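Crov588 (Cafeteriavirus, PDB 6NYR) is of unknown function but folds as a circular leucine-rich-repeat protein built from FNIP repeats. Local coordinates at residues Ile33-Ile46 with Asn53-Lys67. Numbering follows the deposited sequence.
Sequences IDTIEFGEKFNQEI and NIKVIKFGWTSEFNK
Phe38 lays CD2 over one face of the Phe59 ring, the two planes 23° apart but slid until they barely overlap. Phe38 itself lies between Ile36 CG2 and Phe42 CE2, and Phe42 between Phe38 CE1 and Gln44 N. At Phe59's edge come Phe42 CD2 and, in plane, a water molecule; Ile57 CG2 meets Phe38's edge, 4.0 Å from CE2. Phe65 takes Phe59 CE1 on one face and Lys67 N on the other, while Gln44 O lies in its plane, 3.3 Å from CE1, where ring hydrogens are slightly positive. With CG anti to the backbone N (chi1 176°), this ring turns toward Ile46. Such flat, greasy side chains suit the interior of a leucine-rich-repeat solenoid: parallel strands 35-37 and 56-58 pair Ile36 with Ile57 facing the core, Thr35 with Val56 on the opposite, concave face. Lys58 N donates to Ile36 O (2.9 Å, 169°), and Phe38 N to Lys58 O. Beyond the strands, Glu64 N bonds Glu40 O (2.7 Å), and Asn43, whose amide can mimic a peptide group, accepts Asn66 N at OD1 (3.0 Å), from well above the carbonyl plane. The water donates to Gly39 O and Phe42 O and accepts from Ser63 OG, which itself receives Phe65 N in an ST turn. At the strand start, Lys55 bends back near its end, bringing NZ 2.9 Å from Asp34 OD1, a salt bridge.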
ATOM      1  N   ILE A  33      25.812   0.588 -11.045  1.00 94.20           N
ATOM      2  CA  ILE A  33      24.636   1.435 -11.234  1.00 92.49           C
ATOM      3  C   ILE A  33      24.330   1.517 -12.722  1.00 89.51           C
ATOM      4  O   ILE A  33      25.217   1.801 -13.539  1.00 90.73           O
ATOM      5  CB  ILE A  33      24.831   2.840 -10.631  1.00 91.52           C
ATOM      6  CG1 ILE A  33      25.935   3.614 -11.352  1.00 91.68           C
ATOM      7  CG2 ILE A  33      25.124   2.734  -9.134  1.00 91.01           C
ATOM      8  CD1 ILE A  33      26.091   5.054 -10.847  1.00 90.85           C
ATOM      9  N   ASP A  34      23.070   1.255 -13.072  1.00 85.25           N
ATOM     10  CA  ASP A  34      22.600   1.339 -14.444  1.00 81.38           C
ATOM     11  C   ASP A  34      21.900   2.648 -14.763  1.00 77.96           C
ATOM     12  O   ASP A  34      21.927   3.094 -15.916  1.00 75.37           O
ATOM     13  CB  ASP A  34      21.583   0.219 -14.726  1.00 81.38           C
ATOM     14  CG  ASP A  34      22.224  -1.080 -15.115  1.00 87.39           C
ATOM     15  OD1 ASP A  34      23.248  -1.049 -15.833  1.00 91.37           O
ATOM     16  OD2 ASP A  34      21.693  -2.144 -14.722  1.00 89.34           O
ATOM     17  N   THR A  35      21.275   3.265 -13.768  1.00 76.81           N
ATOM     18  CA  THR A  35      20.377   4.380 -13.997  1.00 74.57           C
ATOM     19  C   THR A  35      20.714   5.533 -13.064  1.00 70.57           C
ATOM     20  O   THR A  35      21.294   5.348 -11.992  1.00 69.55           O
ATOM     21  CB  THR A  35      18.918   3.963 -13.776  1.00 76.63           C
ATOM     22  OG1 THR A  35      18.589   4.118 -12.391  1.00 80.74           O
ATOM     23  CG2 THR A  35      18.711   2.504 -14.161  1.00 75.05           C
ATOM     24  N   ILE A  36      20.333   6.729 -13.496  1.00 69.48           N
ATOM     25  CA  ILE A  36      20.349   7.916 -12.653  1.00 68.70           C
ATOM     26  C   ILE A  36      18.918   8.424 -12.565  1.00 68.02           C
ATOM     27  O   ILE A  36      18.230   8.535 -13.586  1.00 67.34           O
ATOM     28  CB  ILE A  36      21.278   9.014 -13.200  1.00 69.08           C
ATOM     29  CG1 ILE A  36      22.734   8.562 -13.139  1.00 69.63           C
ATOM     30  CG2 ILE A  36      21.079  10.302 -12.408  1.00 70.43           C
ATOM     31  CD1 ILE A  36      23.693   9.503 -13.840  1.00 71.37           C
ATOM     32  N   GLU A  37      18.472   8.731 -11.352  1.00 67.77           N
ATOM     33  CA  GLU A  37      17.180   9.367 -11.128  1.00 65.90           C
ATOM     34  C   GLU A  37      17.421  10.781 -10.617  1.00 68.44           C
ATOM     35  O   GLU A  37      18.010  10.966  -9.546  1.00 71.96           O
ATOM     36  CB  GLU A  37      16.332   8.576 -10.133  1.00 64.59           C
ATOM     37  CG  GLU A  37      15.757   7.285 -10.688  1.00 66.80           C
ATOM     38  CD  GLU A  37      14.826   6.598  -9.707  1.00 70.51           C
ATOM     39  OE1 GLU A  37      14.731   7.066  -8.552  1.00 71.24           O
ATOM     40  OE2 GLU A  37      14.183   5.599 -10.093  1.00 70.84           O
ATOM     41  N   PHE A  38      16.989  11.766 -11.390  1.00 66.98           N
ATOM     42  CA  PHE A  38      17.027  13.160 -10.978  1.00 66.05           C
ATOM     43  C   PHE A  38      15.672  13.566 -10.410  1.00 63.79           C
ATOM     44  O   PHE A  38      14.647  12.921 -10.653  1.00 64.77           O
ATOM     45  CB  PHE A  38      17.401  14.062 -12.153  1.00 66.15           C
ATOM     46  CG  PHE A  38      18.842  13.950 -12.570  1.00 67.60           C
ATOM     47  CD1 PHE A  38      19.845  14.535 -11.811  1.00 68.32           C
ATOM     48  CD2 PHE A  38      19.195  13.267 -13.721  1.00 68.53           C
ATOM     49  CE1 PHE A  38      21.171  14.439 -12.192  1.00 68.08           C
ATOM     50  CE2 PHE A  38      20.522  13.167 -14.108  1.00 69.00           C
ATOM     51  CZ  PHE A  38      21.510  13.753 -13.341  1.00 68.81           C
ATOM     52  N   GLY A  39      15.681  14.646  -9.634  1.00 65.11           N
ATOM     53  CA  GLY A  39      14.497  15.060  -8.910  1.00 66.87           C
ATOM     54  C   GLY A  39      13.895  16.366  -9.380  1.00 69.62           C
ATOM     55  O   GLY A  39      14.077  16.770 -10.533  1.00 70.96           O
ATOM     56  N   GLU A  40      13.177  17.041  -8.480  1.00 69.26           N
ATOM     57  CA  GLU A  40      12.458  18.250  -8.860  1.00 67.02           C
ATOM     58  C   GLU A  40      13.420  19.385  -9.182  1.00 65.73           C
ATOM     59  O   GLU A  40      13.305  20.035 -10.227  1.00 64.90           O
ATOM     60  CB  GLU A  40      11.517  18.670  -7.728  1.00 68.85           C
ATOM     61  CG  GLU A  40      10.461  19.689  -8.127  1.00 68.72           C
ATOM     62  CD  GLU A  40       9.555  20.086  -6.974  1.00 70.28           C
ATOM     63  OE1 GLU A  40       9.946  19.891  -5.801  1.00 70.73           O
ATOM     64  OE2 GLU A  40       8.445  20.599  -7.238  1.00 70.77           O
ATOM     65  N   LYS A  41      14.390  19.627  -8.305  1.00 65.93           N
ATOM     66  CA  LYS A  41      15.154  20.865  -8.350  1.00 67.77           C
ATOM     67  C   LYS A  41      16.357  20.824  -9.281  1.00 69.17           C
ATOM     68  O   LYS A  41      16.898  21.888  -9.604  1.00 71.82           O
ATOM     69  CB  LYS A  41      15.625  21.235  -6.937  1.00 67.59           C
ATOM     70  CG  LYS A  41      14.499  21.627  -5.988  1.00 69.62           C
ATOM     71  CD  LYS A  41      13.890  22.969  -6.380  1.00 73.79           C
ATOM     72  CE  LYS A  41      12.861  23.442  -5.358  1.00 77.71           C
ATOM     73  NZ  LYS A  41      12.342  24.804  -5.677  1.00 79.25           N
ATOM     74  N   PHE A  42      16.799  19.644  -9.713  1.00 70.11           N
ATOM     75  CA  PHE A  42      18.012  19.572 -10.518  1.00 71.45           C
ATOM     76  C   PHE A  42      17.823  20.301 -11.843  1.00 68.81           C
ATOM     77  O   PHE A  42      16.886  20.027 -12.598  1.00 68.56           O
ATOM     78  CB  PHE A  42      18.406  18.116 -10.776  1.00 71.70           C
ATOM     79  CG  PHE A  42      19.604  17.971 -11.669  1.00 71.29           C
ATOM     80  CD1 PHE A  42      20.876  18.232 -11.188  1.00 71.40           C
ATOM     81  CD2 PHE A  42      19.458  17.576 -12.988  1.00 72.03           C
ATOM     82  CE1 PHE A  42      21.982  18.106 -12.009  1.00 73.10           C
ATOM     83  CE2 PHE A  42      20.561  17.444 -13.812  1.00 73.66           C
ATOM     84  CZ  PHE A  42      21.824  17.710 -13.321  1.00 73.52           C
ATOM     85  N   ASN A  43      18.735  21.235 -12.131  1.00 68.04           N
ATOM     86  CA  ASN A  43      18.715  22.001 -13.373  1.00 65.92           C
ATOM     87  C   ASN A  43      20.151  22.432 -13.689  1.00 67.60           C
ATOM     88  O   ASN A  43      20.533  23.595 -13.568  1.00 68.46           O
ATOM     89  CB  ASN A  43      17.770  23.200 -13.264  1.00 65.62           C
ATOM     90  CG  ASN A  43      17.488  23.848 -14.605  1.00 63.57           C
ATOM     91  OD1 ASN A  43      17.647  23.225 -15.653  1.00 63.42           O
ATOM     92  ND2 ASN A  43      17.068  25.105 -14.579  1.00 62.36           N
ATOM     93  N   GLN A  44      20.968  21.469 -14.113  1.00 68.38           N
ATOM     94  CA  GLN A  44      22.361  21.719 -14.457  1.00 72.21           C
ATOM     95  C   GLN A  44      22.702  20.942 -15.723  1.00 70.13           C
ATOM     96  O   GLN A  44      22.039  19.957 -16.066  1.00 69.86           O
ATOM     97  CB  GLN A  44      23.304  21.312 -13.316  1.00 75.39           C
ATOM     98  CG  GLN A  44      23.046  22.027 -11.995  1.00 76.09           C
ATOM     99  CD  GLN A  44      23.329  23.512 -12.049  1.00 77.90           C
ATOM    100  OE1 GLN A  44      24.134  23.974 -12.858  1.00 78.61           O
ATOM    101  NE2 GLN A  44      22.660  24.272 -11.187  1.00 77.27           N
ATOM    102  N   GLU A  45      23.746  21.393 -16.419  1.00 68.05           N
ATOM    103  CA  GLU A  45      24.210  20.705 -17.617  1.00 70.20           C
ATOM    104  C   GLU A  45      24.493  19.238 -17.316  1.00 68.53           C
ATOM    105  O   GLU A  45      24.913  18.879 -16.212  1.00 69.83           O
ATOM    106  CB  GLU A  45      25.480  21.368 -18.156  1.00 74.06           C
ATOM    107  CG  GLU A  45      25.337  22.834 -18.531  1.00 75.33           C
ATOM    108  CD  GLU A  45      24.524  23.039 -19.792  1.00 75.00           C
ATOM    109  OE1 GLU A  45      24.531  22.138 -20.660  1.00 75.33           O
ATOM    110  OE2 GLU A  45      23.872  24.097 -19.915  1.00 74.94           O
ATOM    111  N   ILE A  46      24.241  18.381 -18.304  1.00 67.09           N
ATOM    112  CA  ILE A  46      24.557  16.964 -18.176  1.00 67.64           C
ATOM    113  C   ILE A  46      25.222  16.443 -19.443  1.00 69.92           C
ATOM    114  O   ILE A  46      25.416  15.231 -19.604  1.00 70.35           O
ATOM    115  CB  ILE A  46      23.297  16.139 -17.855  1.00 67.32           C
ATOM    116  CG1 ILE A  46      22.257  16.263 -18.976  1.00 64.27           C
ATOM    117  CG2 ILE A  46      22.676  16.589 -16.540  1.00 69.24           C
ATOM    118  CD1 ILE A  46      22.056  14.991 -19.767  1.00 62.76           C
ATOM    119  N   ASN A  53      28.661   4.065 -18.194  1.00 82.58           N
ATOM    120  CA  ASN A  53      28.071   2.916 -17.520  1.00 82.91           C
ATOM    121  C   ASN A  53      26.572   3.079 -17.282  1.00 79.19           C
ATOM    122  O   ASN A  53      25.859   2.073 -17.174  1.00 76.86           O
ATOM    123  CB  ASN A  53      28.774   2.676 -16.181  1.00 86.20           C
ATOM    124  CG  ASN A  53      28.712   3.884 -15.264  1.00 90.43           C
ATOM    125  OD1 ASN A  53      28.621   5.024 -15.724  1.00 98.58           O
ATOM    126  ND2 ASN A  53      28.761   3.639 -13.959  1.00 86.80           N
ATOM    127  N   ILE A  54      26.069   4.309 -17.200  1.00 79.49           N
ATOM    128  CA  ILE A  54      24.653   4.536 -16.917  1.00 79.99           C
ATOM    129  C   ILE A  54      23.913   4.573 -18.244  1.00 75.80           C
ATOM    130  O   ILE A  54      24.300   5.295 -19.171  1.00 73.93           O
ATOM    131  CB  ILE A  54      24.439   5.810 -16.077  1.00 81.67           C
ATOM    132  CG1 ILE A  54      24.472   7.121 -16.858  1.00 81.52           C
ATOM    133  CG2 ILE A  54      25.461   5.848 -14.916  1.00 83.75           C
ATOM    134  CD1 ILE A  54      23.168   7.444 -17.573  1.00 80.56           C
ATOM    135  N   LYS A  55      22.865   3.762 -18.342  1.00 76.53           N
ATOM    136  CA  LYS A  55      22.100   3.583 -19.568  1.00 79.09           C
ATOM    137  C   LYS A  55      20.695   4.151 -19.483  1.00 74.76           C
ATOM    138  O   LYS A  55      19.997   4.185 -20.504  1.00 74.05           O
ATOM    139  CB  LYS A  55      22.043   2.085 -19.906  1.00 82.70           C
ATOM    140  CG  LYS A  55      23.430   1.439 -19.926  1.00 88.03           C
ATOM    141  CD  LYS A  55      23.486   0.172 -20.766  1.00 93.74           C
ATOM    142  CE  LYS A  55      22.636  -0.928 -20.141  1.00 97.63           C
ATOM    143  NZ  LYS A  55      23.113  -1.277 -18.766  1.00 99.77           N
ATOM    144  N   VAL A  56      20.276   4.612 -18.308  1.00 72.50           N
ATOM    145  CA  VAL A  56      18.926   5.102 -18.071  1.00 69.11           C
ATOM    146  C   VAL A  56      19.030   6.403 -17.289  1.00 69.51           C
ATOM    147  O   VAL A  56      19.702   6.454 -16.252  1.00 69.67           O
ATOM    148  CB  VAL A  56      18.077   4.075 -17.297  1.00 68.79           C
ATOM    149  CG1 VAL A  56      16.674   4.616 -17.056  1.00 68.82           C
ATOM    150  CG2 VAL A  56      18.035   2.748 -18.044  1.00 68.99           C
ATOM    151  N   ILE A  57      18.367   7.447 -17.777  1.00 67.19           N
ATOM    152  CA  ILE A  57      18.309   8.737 -17.094  1.00 66.83           C
ATOM    153  C   ILE A  57      16.836   9.083 -16.920  1.00 66.28           C
ATOM    154  O   ILE A  57      16.155   9.443 -17.890  1.00 65.16           O
ATOM    155  CB  ILE A  57      19.056   9.839 -17.861  1.00 67.49           C
ATOM    156  CG1 ILE A  57      20.553   9.509 -17.923  1.00 68.43           C
ATOM    157  CG2 ILE A  57      18.836  11.192 -17.201  1.00 67.12           C
ATOM    158  CD1 ILE A  57      21.386  10.503 -18.705  1.00 67.46           C
ATOM    159  N   LYS A  58      16.347   8.978 -15.689  1.00 66.65           N
ATOM    160  CA  LYS A  58      14.955   9.243 -15.348  1.00 67.69           C
ATOM    161  C   LYS A  58      14.888  10.552 -14.576  1.00 65.70           C
ATOM    162  O   LYS A  58      15.579  10.715 -13.566  1.00 64.80           O
ATOM    163  CB  LYS A  58      14.379   8.085 -14.523  1.00 70.06           C
ATOM    164  CG  LYS A  58      12.864   8.098 -14.378  1.00 75.75           C
ATOM    165  CD  LYS A  58      12.412   8.919 -13.184  1.00 82.27           C
ATOM    166  CE  LYS A  58      10.910   8.774 -12.950  1.00 83.90           C
ATOM    167  NZ  LYS A  58      10.557   7.534 -12.204  1.00 84.76           N
ATOM    168  N   PHE A  59      14.076  11.492 -15.060  1.00 64.25           N
ATOM    169  CA  PHE A  59      14.068  12.838 -14.499  1.00 63.91           C
ATOM    170  C   PHE A  59      12.961  13.089 -13.481  1.00 67.44           C
ATOM    171  O   PHE A  59      13.132  13.946 -12.610  1.00 74.87           O
ATOM    172  CB  PHE A  59      13.949  13.883 -15.619  1.00 60.97           C
ATOM    173  CG  PHE A  59      15.271  14.325 -16.181  1.00 59.99           C
ATOM    174  CD1 PHE A  59      16.020  15.294 -15.537  1.00 57.78           C
ATOM    175  CD2 PHE A  59      15.761  13.778 -17.355  1.00 58.67           C
ATOM    176  CE1 PHE A  59      17.236  15.701 -16.046  1.00 57.53           C
ATOM    177  CE2 PHE A  59      16.977  14.185 -17.869  1.00 57.65           C
ATOM    178  CZ  PHE A  59      17.714  15.147 -17.213  1.00 56.81           C
ATOM    179  N   GLY A  60      11.842  12.380 -13.547  1.00 63.41           N
ATOM    180  CA  GLY A  60      10.765  12.642 -12.609  1.00 65.12           C
ATOM    181  C   GLY A  60       9.869  13.769 -13.076  1.00 65.22           C
ATOM    182  O   GLY A  60      10.352  14.852 -13.419  1.00 63.58           O
ATOM    183  N   TRP A  61       8.555  13.535 -13.050  1.00 67.10           N
ATOM    184  CA  TRP A  61       7.648  14.317 -13.881  1.00 70.42           C
ATOM    185  C   TRP A  61       7.600  15.799 -13.524  1.00 66.36           C
ATOM    186  O   TRP A  61       7.233  16.605 -14.384  1.00 63.84           O
ATOM    187  CB  TRP A  61       6.241  13.705 -13.832  1.00 74.29           C
ATOM    188  CG  TRP A  61       5.521  13.797 -12.517  1.00 79.18           C
ATOM    189  CD1 TRP A  61       5.746  13.050 -11.396  1.00 79.03           C
ATOM    190  CD2 TRP A  61       4.432  14.672 -12.204  1.00 82.15           C
ATOM    191  NE1 TRP A  61       4.871  13.417 -10.399  1.00 80.03           N
ATOM    192  CE2 TRP A  61       4.053  14.411 -10.871  1.00 81.43           C
ATOM    193  CE3 TRP A  61       3.743  15.657 -12.920  1.00 82.44           C
ATOM    194  CZ2 TRP A  61       3.019  15.102 -10.238  1.00 81.43           C
ATOM    195  CZ3 TRP A  61       2.717  16.341 -12.291  1.00 83.04           C
ATOM    196  CH2 TRP A  61       2.365  16.060 -10.963  1.00 82.34           C
ATOM    197  N   THR A  62       7.972  16.187 -12.306  1.00 64.76           N
ATOM    198  CA  THR A  62       7.928  17.594 -11.922  1.00 63.90           C
ATOM    199  C   THR A  62       9.286  18.281 -12.051  1.00 61.66           C
ATOM    200  O   THR A  62       9.442  19.417 -11.588  1.00 63.74           O
ATOM    201  CB  THR A  62       7.409  17.759 -10.488  1.00 63.48           C
ATOM    202  OG1 THR A  62       8.301  17.118  -9.569  1.00 65.05           O
ATOM    203  CG2 THR A  62       6.017  17.161 -10.344  1.00 65.34           C
ATOM    204  N   SER A  63      10.259  17.631 -12.686  1.00 60.59           N
ATOM    205  CA  SER A  63      11.613  18.168 -12.751  1.00 58.79           C
ATOM    206  C   SER A  63      11.652  19.561 -13.370  1.00 59.64           C
ATOM    207  O   SER A  63      10.931  19.861 -14.325  1.00 62.64           O
ATOM    208  CB  SER A  63      12.507  17.228 -13.563  1.00 57.17           C
ATOM    209  OG  SER A  63      13.493  17.958 -14.283  1.00 56.76           O
ATOM    210  N   GLU A  64      12.520  20.408 -12.819  1.00 61.30           N
ATOM    211  CA  GLU A  64      12.724  21.774 -13.290  1.00 60.76           C
ATOM    212  C   GLU A  64      13.839  21.879 -14.330  1.00 61.86           C
ATOM    213  O   GLU A  64      14.285  22.989 -14.639  1.00 62.14           O
ATOM    214  CB  GLU A  64      13.044  22.677 -12.093  1.00 66.22           C
ATOM    215  CG  GLU A  64      11.958  22.685 -11.024  1.00 67.20           C
ATOM    216  CD  GLU A  64      12.197  23.718  -9.936  1.00 70.00           C
ATOM    217  OE1 GLU A  64      13.176  24.487 -10.041  1.00 69.06           O
ATOM    218  OE2 GLU A  64      11.400  23.766  -8.974  1.00 70.99           O
ATOM    219  N   PHE A  65      14.280  20.752 -14.883  1.00 61.67           N
ATOM    220  CA  PHE A  65      15.368  20.732 -15.851  1.00 62.09           C
ATOM    221  C   PHE A  65      14.913  21.267 -17.204  1.00 63.17           C
ATOM    222  O   PHE A  65      13.923  20.793 -17.769  1.00 58.03           O
ATOM    223  CB  PHE A  65      15.881  19.292 -15.984  1.00 62.56           C
ATOM    224  CG  PHE A  65      16.950  19.102 -17.016  1.00 62.71           C
ATOM    225  CD1 PHE A  65      18.263  19.426 -16.732  1.00 61.15           C
ATOM    226  CD2 PHE A  65      16.647  18.572 -18.261  1.00 63.03           C
ATOM    227  CE1 PHE A  65      19.256  19.243 -17.672  1.00 61.27           C
ATOM    228  CE2 PHE A  65      17.636  18.386 -19.208  1.00 64.43           C
ATOM    229  CZ  PHE A  65      18.945  18.721 -18.911  1.00 63.78           C
ATOM    230  N   ASN A  66      15.642  22.269 -17.719  1.00 67.50           N
ATOM    231  CA  ASN A  66      15.500  22.691 -19.114  1.00 71.44           C
ATOM    232  C   ASN A  66      16.851  23.228 -19.600  1.00 69.70           C
ATOM    233  O   ASN A  66      17.064  24.430 -19.766  1.00 71.55           O
ATOM    234  CB  ASN A  66      14.402  23.740 -19.318  1.00 75.36           C
ATOM    235  CG  ASN A  66      14.082  23.965 -20.796  1.00 76.97           C
ATOM    236  OD1 ASN A  66      14.485  23.175 -21.656  1.00 74.37           O
ATOM    237  ND2 ASN A  66      13.353  25.040 -21.092  1.00 77.58           N
ATOM    238  N   LYS A  67      17.789  22.315 -19.830  1.00 66.69           N
ATOM    239  CA  LYS A  67      19.064  22.640 -20.448  1.00 67.72           C
ATOM    240  C   LYS A  67      19.129  22.015 -21.837  1.00 66.94           C
ATOM    241  O   LYS A  67      18.570  20.939 -22.073  1.00 64.54           O
ATOM    242  CB  LYS A  67      20.243  22.134 -19.606  1.00 67.28           C
ATOM    243  CG  LYS A  67      20.313  22.704 -18.202  1.00 65.93           C
ATOM    244  CD  LYS A  67      20.402  24.220 -18.217  1.00 66.89           C
ATOM    245  CE  LYS A  67      20.675  24.766 -16.825  1.00 70.02           C
ATOM    246  NZ  LYS A  67      20.550  26.250 -16.775  1.00 71.55           N
TER
HETATM  247  O   HOH W   1      15.635  17.649 -12.339  1.00 35.54           O